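Local coordinates for DinB-like Protein (Bacillus cereus ATCC 10987, PDB 3DI5), which is a DinB-family metal-binding protein of unestablished biochemical role that holds a nickel ion in the crystal, at residues 7-12 / 90-95; 49-54 / 79-84. One frame throughout, in Å; residues are numbered along the deposited sequence.

Contact 1. Residues 7-12 / 90-95; sequences EGFLQS and TAFVEA
The core of a DinB-type four-helix bundle is joined here by F9 and F92, two aromatic side chains reaching inward from helices 6-26 and 78-99. The helices run in roughly opposite directions at this point, and their backbones stay well apart, with CA of L10 and CA of V93 8.2 Å from each other. Side chains alone bridge that gap. The phenyl rings approach from opposite directions and come closest at one atom of each, CE2 of F9 lying 4.1 Å from CZ of F92; their planes are inclined by about 70°. In both residues CG is anti to the backbone N (chi1 168° in F9, 163° in F92), which puts CG beside the carbonyl carbon and sends the ring into the interior. Next to this pair, the CD2 branch of L10 touches the CG1 branch of V93 at 4.3 Å, a looser methyl-to-methyl contact. W13 ties the aromatic cluster together, its ring nearly parallel to that of F9 and edge-to-face with that of F92. From helix 118-142, L122 packs on both phenylalanines, while L58 of helix 43-58 reaches F92. Side chains of all four long helices thus converge around one aromatic cluster, a hydrophobic core of the kind that holds an antiparallel helix pair within a four-helix bundle.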
loop_
_atom_site.group_PDB
_atom_site.type_symbol
_atom_site.label_atom_id
_atom_site.label_comp_id
_atom_site.label_asym_id
_atom_site.label_seq_id
_atom_site.Cartn_x
_atom_site.Cartn_y
_atom_site.Cartn_z
ATOM N N GLU A 7 -6.637 14.442 -9.792
ATOM C CA GLU A 7 -7.803 13.589 -10.020
ATOM C C GLU A 7 -7.447 12.408 -10.908
ATOM O O GLU A 7 -7.972 11.325 -10.723
ATOM C CB GLU A 7 -8.976 14.375 -10.633
ATOM C CG GLU A 7 -9.574 15.447 -9.708
ATOM C CD GLU A 7 -9.912 14.936 -8.306
ATOM O OE1 GLU A 7 -10.541 13.846 -8.190
ATOM O OE2 GLU A 7 -9.554 15.641 -7.323
ATOM N N GLY A 8 -6.540 12.609 -11.851
ATOM C CA GLY A 8 -6.072 11.523 -12.695
ATOM C C GLY A 8 -5.413 10.422 -11.885
ATOM O O GLY A 8 -5.611 9.235 -12.164
ATOM N N PHE A 9 -4.625 10.812 -10.882
ATOM C CA PHE A 9 -3.973 9.852 -9.994
ATOM C C PHE A 9 -4.999 9.124 -9.146
ATOM O O PHE A 9 -4.875 7.925 -8.934
ATOM C CB PHE A 9 -2.926 10.508 -9.082
ATOM C CG PHE A 9 -2.446 9.598 -7.971
ATOM C CD1 PHE A 9 -1.608 8.532 -8.244
ATOM C CD2 PHE A 9 -2.862 9.790 -6.665
ATOM C CE1 PHE A 9 -1.192 7.678 -7.234
ATOM C CE2 PHE A 9 -2.453 8.935 -5.658
ATOM C CZ PHE A 9 -1.612 7.878 -5.952
ATOM N N LEU A 10 -6.005 9.847 -8.658
ATOM C CA LEU A 10 -6.994 9.266 -7.751
ATOM C C LEU A 10 -7.916 8.258 -8.450
ATOM O O LEU A 10 -8.399 7.325 -7.818
ATOM C CB LEU A 10 -7.790 10.366 -7.033
ATOM C CG LEU A 10 -6.922 11.192 -6.074
ATOM C CD1 LEU A 10 -7.649 12.408 -5.526
ATOM C CD2 LEU A 10 -6.404 10.324 -4.949
ATOM N N GLN A 11 -8.129 8.428 -9.756
ATOM C CA GLN A 11 -8.868 7.435 -10.554
ATOM C C GLN A 11 -8.078 6.122 -10.642
ATOM O O GLN A 11 -8.651 5.038 -10.519
ATOM C CB GLN A 11 -9.196 7.971 -11.958
ATOM N N SER A 12 -6.768 6.222 -10.857
ATOM C CA SER A 12 -5.886 5.058 -10.791
ATOM C C SER A 12 -5.812 4.515 -9.351
ATOM O O SER A 12 -6.018 3.327 -9.122
ATOM C CB SER A 12 -4.484 5.422 -11.302
ATOM N N THR A 90 -7.099 6.438 3.906
ATOM C CA THR A 90 -7.951 7.590 4.087
ATOM C C THR A 90 -7.165 8.830 4.511
ATOM O O THR A 90 -7.396 9.927 3.984
ATOM C CB THR A 90 -9.053 7.287 5.095
ATOM O OG1 THR A 90 -9.937 6.327 4.517
ATOM C CG2 THR A 90 -9.846 8.540 5.444
ATOM N N ALA A 91 -6.245 8.664 5.457
ATOM C CA ALA A 91 -5.430 9.783 5.926
ATOM C C ALA A 91 -4.537 10.270 4.777
ATOM O O ALA A 91 -4.277 11.450 4.599
ATOM C CB ALA A 91 -4.590 9.349 7.111
ATOM N N PHE A 92 -4.082 9.344 3.971
ATOM C CA PHE A 92 -3.214 9.719 2.870
ATOM C C PHE A 92 -3.963 10.594 1.859
ATOM O O PHE A 92 -3.567 11.729 1.580
ATOM C CB PHE A 92 -2.668 8.472 2.186
ATOM C CG PHE A 92 -2.116 8.738 0.817
ATOM C CD1 PHE A 92 -1.326 9.854 0.581
ATOM C CD2 PHE A 92 -2.425 7.904 -0.245
ATOM C CE1 PHE A 92 -0.795 10.103 -0.717
ATOM C CE2 PHE A 92 -1.930 8.165 -1.525
ATOM C CZ PHE A 92 -1.126 9.271 -1.746
ATOM N N VAL A 93 -5.062 10.045 1.343
ATOM C CA VAL A 93 -5.863 10.646 0.280
ATOM C C VAL A 93 -6.466 11.972 0.751
ATOM O O VAL A 93 -6.658 12.906 -0.036
ATOM C CB VAL A 93 -6.948 9.633 -0.182
ATOM C CG1 VAL A 93 -8.070 10.291 -0.976
ATOM C CG2 VAL A 93 -6.280 8.501 -1.001
ATOM N N GLU A 94 -6.737 12.051 2.046
ATOM C CA GLU A 94 -7.203 13.293 2.653
ATOM C C GLU A 94 -6.115 14.360 2.638
ATOM O O GLU A 94 -6.404 15.537 2.431
ATOM C CB GLU A 94 -7.687 13.038 4.069
ATOM C CG GLU A 94 -9.135 12.563 4.134
ATOM C CD GLU A 94 -9.592 12.299 5.563
ATOM O OE1 GLU A 94 -8.703 12.069 6.424
ATOM O OE2 GLU A 94 -10.823 12.311 5.827
ATOM N N ALA A 95 -4.863 13.946 2.825
ATOM C CA ALA A 95 -3.754 14.900 2.883
ATOM C C ALA A 95 -3.411 15.385 1.479
ATOM O O ALA A 95 -3.149 16.564 1.267
ATOM C CB ALA A 95 -2.541 14.290 3.572
#

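Contact 2. Residues 49-54 / 79-84; sequences HIVTAI and KTIADG. With NI (nickel (II) ion), chain B.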
loop_
_atom_site.group_PDB
_atom_site.type_symbol
_atom_site.label_atom_id
_atom_site.label_comp_id
_atom_site.label_asym_id
_atom_site.label_seq_id
_atom_site.Cartn_x
_atom_site.Cartn_y
_atom_site.Cartn_z
ATOM N N HIS A 49 3.401 -5.135 5.270
ATOM C CA HIS A 49 4.383 -4.381 4.501
ATOM C C HIS A 49 3.672 -3.399 3.538
ATOM O O HIS A 49 4.114 -2.266 3.352
ATOM C CB HIS A 49 5.286 -5.380 3.747
ATOM C CG HIS A 49 6.350 -4.750 2.900
ATOM N ND1 HIS A 49 7.389 -4.019 3.427
ATOM C CD2 HIS A 49 6.594 -4.842 1.571
ATOM C CE1 HIS A 49 8.195 -3.635 2.452
ATOM N NE2 HIS A 49 7.734 -4.117 1.312
ATOM N N ILE A 50 2.549 -3.830 2.965
ATOM C CA ILE A 50 1.708 -2.991 2.074
ATOM C C ILE A 50 1.101 -1.821 2.821
ATOM O O ILE A 50 1.081 -0.663 2.352
ATOM C CB ILE A 50 0.572 -3.857 1.456
ATOM C CG1 ILE A 50 1.157 -4.739 0.363
ATOM C CG2 ILE A 50 -0.594 -2.990 0.839
ATOM C CD1 ILE A 50 0.327 -5.964 0.063
ATOM N N VAL A 51 0.609 -2.118 3.999
ATOM C CA VAL A 51 0.035 -1.095 4.821
ATOM C C VAL A 51 1.074 -0.023 5.161
ATOM O O VAL A 51 0.840 1.180 4.944
ATOM C CB VAL A 51 -0.587 -1.712 6.068
ATOM C CG1 VAL A 51 -1.175 -0.624 6.942
ATOM C CG2 VAL A 51 -1.688 -2.757 5.670
ATOM N N THR A 52 2.235 -0.468 5.650
ATOM C CA THR A 52 3.269 0.426 6.141
ATOM C C THR A 52 3.983 1.147 5.022
ATOM O O THR A 52 4.508 2.253 5.245
ATOM C CB THR A 52 4.335 -0.300 7.017
ATOM O OG1 THR A 52 5.026 -1.294 6.239
ATOM C CG2 THR A 52 3.707 -0.959 8.168
ATOM N N ALA A 53 3.995 0.539 3.826
ATOM C CA ALA A 53 4.610 1.129 2.650
ATOM C C ALA A 53 4.028 2.479 2.245
ATOM O O ALA A 53 4.730 3.261 1.599
ATOM C CB ALA A 53 4.584 0.136 1.448
ATOM N N ILE A 54 2.795 2.811 2.688
ATOM C CA ILE A 54 2.164 4.066 2.250
ATOM C C ILE A 54 2.916 5.277 2.850
ATOM O O ILE A 54 3.441 6.106 2.088
ATOM C CB ILE A 54 0.615 4.099 2.494
ATOM C CG1 ILE A 54 -0.089 3.159 1.511
ATOM C CG2 ILE A 54 0.050 5.483 2.296
ATOM C CD1 ILE A 54 -1.512 2.737 1.937
ATOM N N LYS A 79 -7.938 -8.383 11.211
ATOM C CA LYS A 79 -8.787 -7.195 11.293
ATOM C C LYS A 79 -7.950 -5.951 11.527
ATOM O O LYS A 79 -8.252 -4.899 10.978
ATOM C CB LYS A 79 -9.852 -7.315 12.381
ATOM C CG LYS A 79 -11.091 -6.501 12.044
ATOM C CD LYS A 79 -12.190 -6.614 13.112
ATOM C CE LYS A 79 -12.383 -5.301 13.850
ATOM N NZ LYS A 79 -12.978 -4.274 12.960
ATOM N N THR A 80 -6.899 -6.066 12.334
ATOM C CA THR A 80 -5.956 -4.957 12.500
ATOM C C THR A 80 -5.300 -4.553 11.194
ATOM O O THR A 80 -5.132 -3.368 10.931
ATOM C CB THR A 80 -4.874 -5.263 13.541
ATOM O OG1 THR A 80 -5.503 -5.579 14.780
ATOM C CG2 THR A 80 -3.980 -4.047 13.762
ATOM N N ILE A 81 -4.925 -5.530 10.379
ATOM C CA ILE A 81 -4.238 -5.263 9.118
ATOM C C ILE A 81 -5.151 -4.586 8.089
ATOM O O ILE A 81 -4.818 -3.534 7.539
ATOM C CB ILE A 81 -3.612 -6.562 8.539
ATOM C CG1 ILE A 81 -2.582 -7.145 9.543
ATOM C CG2 ILE A 81 -2.979 -6.307 7.142
ATOM C CD1 ILE A 81 -1.881 -8.416 9.095
ATOM N N ALA A 82 -6.300 -5.190 7.829
ATOM C CA ALA A 82 -7.269 -4.649 6.883
ATOM C C ALA A 82 -7.761 -3.249 7.308
ATOM O O ALA A 82 -7.922 -2.348 6.464
ATOM C CB ALA A 82 -8.445 -5.632 6.735
ATOM N N ASP A 83 -7.992 -3.064 8.609
ATOM C CA ASP A 83 -8.445 -1.778 9.130
ATOM C C ASP A 83 -7.348 -0.726 9.076
ATOM O O ASP A 83 -7.589 0.400 8.662
ATOM C CB ASP A 83 -8.977 -1.912 10.553
ATOM C CG ASP A 83 -10.329 -2.617 10.601
ATOM O OD1 ASP A 83 -10.727 -3.245 9.582
ATOM O OD2 ASP A 83 -10.987 -2.568 11.656
ATOM N N GLY A 84 -6.142 -1.110 9.487
ATOM C CA GLY A 84 -4.935 -0.314 9.242
ATOM C C GLY A 84 -4.803 0.214 7.826
ATOM O O GLY A 84 -4.572 1.400 7.640
HETATM NI NI NI B . 8.720 -4.105 -0.764
HETATM O O HOH W 1 10.201 -5.778 0.122
HETATM O O HOH W 2 9.927 -4.040 -2.692
HETATM O O HOH W 3 10.229 -2.489 0.067
#
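Behind the nickel site, V51 of the helix that carries the metal ligand H49 packs against I81 and G84 of helix 78-99. The two methyls of V51 divide the work. Chi1 of 179° sets CG1 of V51 anti to the backbone N, where it rests 3.8 Å from G84 C. The other methyl, V51 CG2, lies 3.7 Å from I81 O and 4.1 Å from I81 CG2. With no side chain on G84, the backbones come close, CA of V51 and CA of G84 being 6.7 Å apart. Helices 43-58 and 78-99 run roughly parallel here, as expected for the second and third helices of the up-down-down-up bundle of DinB proteins. On another face of its helix, H49 binds the nickel ion through NE2 at 2.3 Å; H128, H132 and three waters bring the coordination to six. A hydrogen bond from ND1 to D71 OD2 helps fix the rotation of the imidazole, making D71 a second-shell residue. One turn apart on helix 78-99, K79 NZ and D83 OD2 form a salt bridge of 2.9 Å, the ammonium meeting the syn side of the carboxylate 18° out of its plane.

From the N terminus, helix 6-26 supplies the first half of contact 1, and the chain then enters helix 43-58, which carries residues 49-54. After a long connection without helix or strand, the start of helix 78-99 closes contact 2; further along the same helix, residues 90-95 close contact 1. The smaller loop is therefore nested inside the larger one. Helix 78-99 serves both, packing on helix 43-58 near its beginning and on helix 6-26 nearer its end. The centres lie about 17 Å apart, yet F92 CB and I54 CG2 meet at 4.0 Å, so the two contacts adjoin, leading from the aromatic cluster toward the middle of the bundle, where the metal is held.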